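Local coordinates for protein aminoacyl-histidine dipeptidase (PDB 3MRU) that probably hydrolyses dipeptides, among them Xaa-His dipeptides such as carnosine, as a zinc-dependent metallopeptidase of the M20 family, at residues A[343-355]-A[365-379]. Sequence-based numbering, arbitrary orientation.
Sequences EGVVETSLNVGVI and LCLIRSLIDSGRSQV
Val354 and Leu365 pair near the turn of an antiparallel beta hairpin, the end at which Gly353 and Val354 share Leu365 as partner, a classic beta bulge. Leu365 N donates to Val354 O at 2.8 Å, and Leu365 O accepts from Val354 N and, weakly, from Gly353 N. Further along, Asn351 with Leu367 and Ser349 with Arg369 form the hydrogen-bonded pairs; Arg369 N reaches Ser349 O at 2.7 Å. Past the last strand pair, Leu371 N still binds Glu347 O (3.0 Å), and the second strand then turns into helix 373-389, which packs back over the hairpin.

The apolar contacts under that helix gather on the face bearing Thr348, Leu350, Cys366 and Ile368. Leu350 and Ile368 run alongside each other in the same direction, with Leu350 CB 3.9 Å from Ile368 CG1, while Leu350 CD1 also meets Val379 CG1 of the helix. With Thr348 OG1 beside the backbone N (chi1 -47°), CG2 is left anti to that N and meets Val379 CG2 at 3.5 Å. Leu383, further along the helix, and Met336 of strand 334-338 extend this core.

The other face is mixed, with Ser349 and Arg369 beside Leu367. Ser349 OG lies against Arg369 CB but bonds to His433, and Arg369 NE bonds to Ser220; Leu367 CD2 sits over one face of the Arg369 guanidinium, off its centre. Near the helix start, the extended Glu347 chain brings OE2 beside Ile372 CG1, while OE1 forms a salt bridge with Arg337.

Hydroxyls join strand to helix start: Thr348 OG1 donates to Ser370 OG (3.2 Å), which in turn donates to Ile372 O at 2.6 Å, approaching from above the carbonyl plane.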
loop_
_atom_site.group_PDB
_atom_site.type_symbol
_atom_site.label_atom_id
_atom_site.label_comp_id
_atom_site.label_asym_id
_atom_site.label_seq_id
_atom_site.Cartn_x
_atom_site.Cartn_y
_atom_site.Cartn_z
ATOM N N GLU A 343 -19.720 -1.977 5.232
ATOM C CA GLU A 343 -19.867 -3.401 5.535
ATOM C C GLU A 343 -18.529 -3.908 6.129
ATOM O O GLU A 343 -17.887 -4.773 5.549
ATOM C CB GLU A 343 -20.240 -4.275 4.297
ATOM C CG GLU A 343 -21.389 -3.713 3.373
ATOM C CD GLU A 343 -21.117 -3.870 1.847
ATOM O OE1 GLU A 343 -21.418 -2.926 1.075
ATOM O OE2 GLU A 343 -20.603 -4.927 1.402
ATOM N N GLY A 344 -18.106 -3.363 7.268
ATOM C CA GLY A 344 -16.956 -3.912 8.019
ATOM C C GLY A 344 -15.502 -3.646 7.630
ATOM O O GLY A 344 -14.626 -4.484 7.845
ATOM N N VAL A 345 -15.254 -2.456 7.091
ATOM C CA VAL A 345 -13.954 -2.043 6.587
ATOM C C VAL A 345 -13.400 -0.966 7.497
ATOM O O VAL A 345 -14.150 -0.088 7.948
ATOM C CB VAL A 345 -14.217 -1.433 5.167
ATOM C CG1 VAL A 345 -13.003 -0.673 4.614
ATOM C CG2 VAL A 345 -14.655 -2.508 4.198
ATOM N N VAL A 346 -12.096 -1.032 7.763
ATOM C CA VAL A 346 -11.417 0.002 8.559
ATOM C C VAL A 346 -11.346 1.352 7.837
ATOM O O VAL A 346 -10.727 1.480 6.776
ATOM C CB VAL A 346 -9.997 -0.403 8.934
ATOM C CG1 VAL A 346 -9.373 0.677 9.781
ATOM C CG2 VAL A 346 -9.985 -1.739 9.658
ATOM N N GLU A 347 -11.976 2.362 8.415
ATOM C CA GLU A 347 -11.889 3.700 7.861
ATOM C C GLU A 347 -10.597 4.434 8.246
ATOM O O GLU A 347 -9.958 5.034 7.384
ATOM C CB GLU A 347 -13.099 4.527 8.248
ATOM C CG GLU A 347 -13.170 5.848 7.526
ATOM C CD GLU A 347 -14.353 6.683 7.965
ATOM O OE1 GLU A 347 -14.425 7.061 9.168
ATOM O OE2 GLU A 347 -15.212 6.958 7.093
ATOM N N THR A 348 -10.221 4.408 9.523
ATOM C CA THR A 348 -9.014 5.111 9.961
ATOM C C THR A 348 -8.197 4.248 10.916
ATOM O O THR A 348 -8.763 3.463 11.673
ATOM C CB THR A 348 -9.317 6.485 10.641
ATOM O OG1 THR A 348 -10.257 7.247 9.877
ATOM C CG2 THR A 348 -8.051 7.298 10.752
ATOM N N SER A 349 -6.873 4.385 10.875
ATOM C CA SER A 349 -6.022 3.642 11.779
ATOM C C SER A 349 -4.642 4.244 11.839
ATOM O O SER A 349 -4.286 5.089 11.015
ATOM C CB SER A 349 -5.884 2.205 11.327
ATOM O OG SER A 349 -5.067 2.155 10.174
ATOM N N LEU A 350 -3.873 3.799 12.825
ATOM C CA LEU A 350 -2.488 4.175 12.947
ATOM C C LEU A 350 -1.683 3.095 13.670
ATOM O O LEU A 350 -2.213 2.306 14.452
ATOM C CB LEU A 350 -2.339 5.529 13.645
ATOM C CG LEU A 350 -2.168 5.662 15.151
ATOM C CD1 LEU A 350 -1.444 6.943 15.437
ATOM C CD2 LEU A 350 -3.523 5.671 15.768
ATOM N N ASN A 351 -0.392 3.073 13.392
ATOM C CA ASN A 351 0.466 2.059 13.923
ATOM C C ASN A 351 1.669 2.762 14.500
ATOM O O ASN A 351 2.392 3.403 13.759
ATOM C CB ASN A 351 0.876 1.112 12.795
ATOM C CG ASN A 351 1.939 0.087 13.211
ATOM O OD1 ASN A 351 2.507 -0.588 12.362
ATOM N ND2 ASN A 351 2.209 -0.031 14.510
ATOM N N VAL A 352 1.852 2.685 15.817
ATOM C CA VAL A 352 3.101 3.102 16.437
ATOM C C VAL A 352 4.087 1.960 16.198
ATOM O O VAL A 352 4.191 1.007 17.002
ATOM C CB VAL A 352 2.937 3.402 17.946
ATOM C CG1 VAL A 352 4.297 3.483 18.623
ATOM C CG2 VAL A 352 2.152 4.693 18.140
ATOM N N GLY A 353 4.796 2.076 15.074
ATOM C CA GLY A 353 5.620 1.000 14.525
ATOM C C GLY A 353 7.088 0.923 14.944
ATOM O O GLY A 353 7.645 -0.174 15.001
ATOM N N VAL A 354 7.724 2.066 15.216
ATOM C CA VAL A 354 9.173 2.088 15.504
ATOM C C VAL A 354 9.530 3.016 16.671
ATOM O O VAL A 354 9.147 4.193 16.697
ATOM C CB VAL A 354 10.037 2.507 14.261
ATOM C CG1 VAL A 354 11.479 2.174 14.496
ATOM C CG2 VAL A 354 9.575 1.827 13.010
ATOM N N ILE A 355 10.270 2.490 17.635
ATOM C CA ILE A 355 10.807 3.347 18.674
ATOM C C ILE A 355 12.287 3.077 18.813
ATOM O O ILE A 355 12.710 1.920 18.846
ATOM C CB ILE A 355 10.067 3.175 20.013
ATOM C CG1 ILE A 355 8.592 3.534 19.823
ATOM C CG2 ILE A 355 10.735 4.028 21.113
ATOM C CD1 ILE A 355 7.678 3.116 20.969
ATOM N N LEU A 365 8.109 6.675 15.944
ATOM C CA LEU A 365 7.633 6.766 14.561
ATOM C C LEU A 365 6.386 5.949 14.313
ATOM O O LEU A 365 6.289 4.782 14.734
ATOM C CB LEU A 365 8.702 6.261 13.599
ATOM C CG LEU A 365 9.687 7.190 12.912
ATOM C CD1 LEU A 365 10.421 8.080 13.896
ATOM C CD2 LEU A 365 10.653 6.322 12.138
ATOM N N CYS A 366 5.463 6.551 13.570
ATOM C CA CYS A 366 4.161 5.965 13.331
ATOM C C CYS A 366 3.537 6.406 12.008
ATOM O O CYS A 366 3.978 7.369 11.376
ATOM C CB CYS A 366 3.217 6.270 14.504
ATOM S SG CYS A 366 2.597 7.963 14.505
ATOM N N LEU A 367 2.496 5.691 11.597
ATOM C CA LEU A 367 1.944 5.890 10.272
ATOM C C LEU A 367 0.422 5.821 10.288
ATOM O O LEU A 367 -0.163 4.768 10.542
ATOM C CB LEU A 367 2.541 4.869 9.294
ATOM C CG LEU A 367 1.942 4.747 7.891
ATOM C CD1 LEU A 367 2.128 6.017 7.107
ATOM C CD2 LEU A 367 2.587 3.610 7.156
ATOM N N ILE A 368 -0.213 6.953 10.016
ATOM C CA ILE A 368 -1.658 7.015 10.043
ATOM C C ILE A 368 -2.164 6.672 8.666
ATOM O O ILE A 368 -1.645 7.183 7.656
ATOM C CB ILE A 368 -2.160 8.419 10.443
ATOM C CG1 ILE A 368 -1.532 8.840 11.769
ATOM C CG2 ILE A 368 -3.662 8.437 10.525
ATOM C CD1 ILE A 368 -1.644 10.330 12.094
ATOM N N ARG A 369 -3.170 5.804 8.626
ATOM C CA ARG A 369 -3.862 5.461 7.396
ATOM C C ARG A 369 -5.314 5.851 7.519
ATOM O O ARG A 369 -5.866 5.863 8.628
ATOM C CB ARG A 369 -3.807 3.980 7.183
ATOM C CG ARG A 369 -2.476 3.478 6.886
ATOM C CD ARG A 369 -2.577 1.990 6.843
ATOM N NE ARG A 369 -1.283 1.356 6.641
ATOM C CZ ARG A 369 -0.542 1.513 5.554
ATOM N NH1 ARG A 369 -0.953 2.318 4.582
ATOM N NH2 ARG A 369 0.621 0.895 5.462
ATOM N N SER A 370 -5.934 6.154 6.378
ATOM C CA SER A 370 -7.348 6.485 6.333
ATOM C C SER A 370 -7.887 6.526 4.902
ATOM O O SER A 370 -7.158 6.856 3.967
ATOM C CB SER A 370 -7.623 7.768 7.112
ATOM O OG SER A 370 -9.004 8.053 7.046
ATOM N N LEU A 371 -9.182 6.230 4.765
ATOM C CA LEU A 371 -9.888 6.326 3.495
ATOM C C LEU A 371 -10.384 7.753 3.407
ATOM O O LEU A 371 -10.170 8.427 2.398
ATOM C CB LEU A 371 -11.069 5.371 3.420
ATOM C CG LEU A 371 -10.950 3.959 3.987
ATOM C CD1 LEU A 371 -12.297 3.284 3.910
ATOM C CD2 LEU A 371 -9.936 3.146 3.219
ATOM N N ILE A 372 -11.045 8.231 4.459
ATOM C CA ILE A 372 -11.396 9.656 4.479
ATOM C C ILE A 372 -10.168 10.477 4.913
ATOM O O ILE A 372 -9.629 10.298 6.008
ATOM C CB ILE A 372 -12.671 9.995 5.325
ATOM C CG1 ILE A 372 -13.875 9.150 4.869
ATOM C CG2 ILE A 372 -12.992 11.507 5.224
ATOM C CD1 ILE A 372 -14.409 9.399 3.450
ATOM N N ASP A 373 -9.714 11.361 4.036
ATOM C CA ASP A 373 -8.543 12.160 4.334
ATOM C C ASP A 373 -8.836 13.134 5.462
ATOM O O ASP A 373 -7.921 13.614 6.146
ATOM C CB ASP A 373 -8.068 12.889 3.082
ATOM C CG ASP A 373 -7.624 11.920 1.975
ATOM O OD1 ASP A 373 -7.172 10.786 2.311
ATOM O OD2 ASP A 373 -7.734 12.292 0.774
ATOM N N SER A 374 -10.121 13.408 5.660
ATOM C CA SER A 374 -10.583 14.220 6.768
ATOM C C SER A 374 -10.248 13.538 8.123
ATOM O O SER A 374 -9.772 14.183 9.075
ATOM C CB SER A 374 -12.075 14.455 6.582
ATOM O OG SER A 374 -12.648 15.065 7.712
ATOM N N GLY A 375 -10.453 12.222 8.181
ATOM C CA GLY A 375 -10.112 11.440 9.362
ATOM C C GLY A 375 -8.624 11.309 9.629
ATOM O O GLY A 375 -8.201 11.106 10.760
ATOM N N ARG A 376 -7.813 11.426 8.590
ATOM C CA ARG A 376 -6.380 11.313 8.754
ATOM C C ARG A 376 -5.865 12.511 9.486
ATOM O O ARG A 376 -4.972 12.389 10.280
ATOM C CB ARG A 376 -5.721 11.241 7.399
ATOM C CG ARG A 376 -4.531 10.321 7.358
ATOM C CD ARG A 376 -3.727 10.594 6.124
ATOM N NE ARG A 376 -3.319 11.986 6.114
ATOM C CZ ARG A 376 -3.423 12.747 5.048
ATOM N NH1 ARG A 376 -3.926 12.223 3.947
ATOM N NH2 ARG A 376 -3.043 14.013 5.085
ATOM N N SER A 377 -6.438 13.674 9.194
ATOM C CA SER A 377 -6.165 14.904 9.928
ATOM C C SER A 377 -6.644 14.788 11.342
ATOM O O SER A 377 -5.916 15.114 12.272
ATOM C CB SER A 377 -6.930 16.081 9.327
ATOM O OG SER A 377 -6.304 16.515 8.142
ATOM N N GLN A 378 -7.884 14.346 11.503
ATOM C CA GLN A 378 -8.429 14.181 12.826
ATOM C C GLN A 378 -7.345 13.524 13.691
ATOM O O GLN A 378 -6.929 14.104 14.703
ATOM C CB GLN A 378 -9.702 13.334 12.754
ATOM C CG GLN A 378 -10.503 13.228 14.049
ATOM C CD GLN A 378 -10.246 11.918 14.827
ATOM O OE1 GLN A 378 -9.256 11.790 15.579
ATOM N NE2 GLN A 378 -11.158 10.942 14.660
ATOM N N VAL A 379 -6.844 12.368 13.254
ATOM C CA VAL A 379 -5.809 11.625 13.973
ATOM C C VAL A 379 -4.490 12.378 14.142
ATOM O O VAL A 379 -3.841 12.261 15.170
ATOM C CB VAL A 379 -5.524 10.224 13.348
ATOM C CG1 VAL A 379 -4.472 9.452 14.160
ATOM C CG2 VAL A 379 -6.783 9.389 13.264
#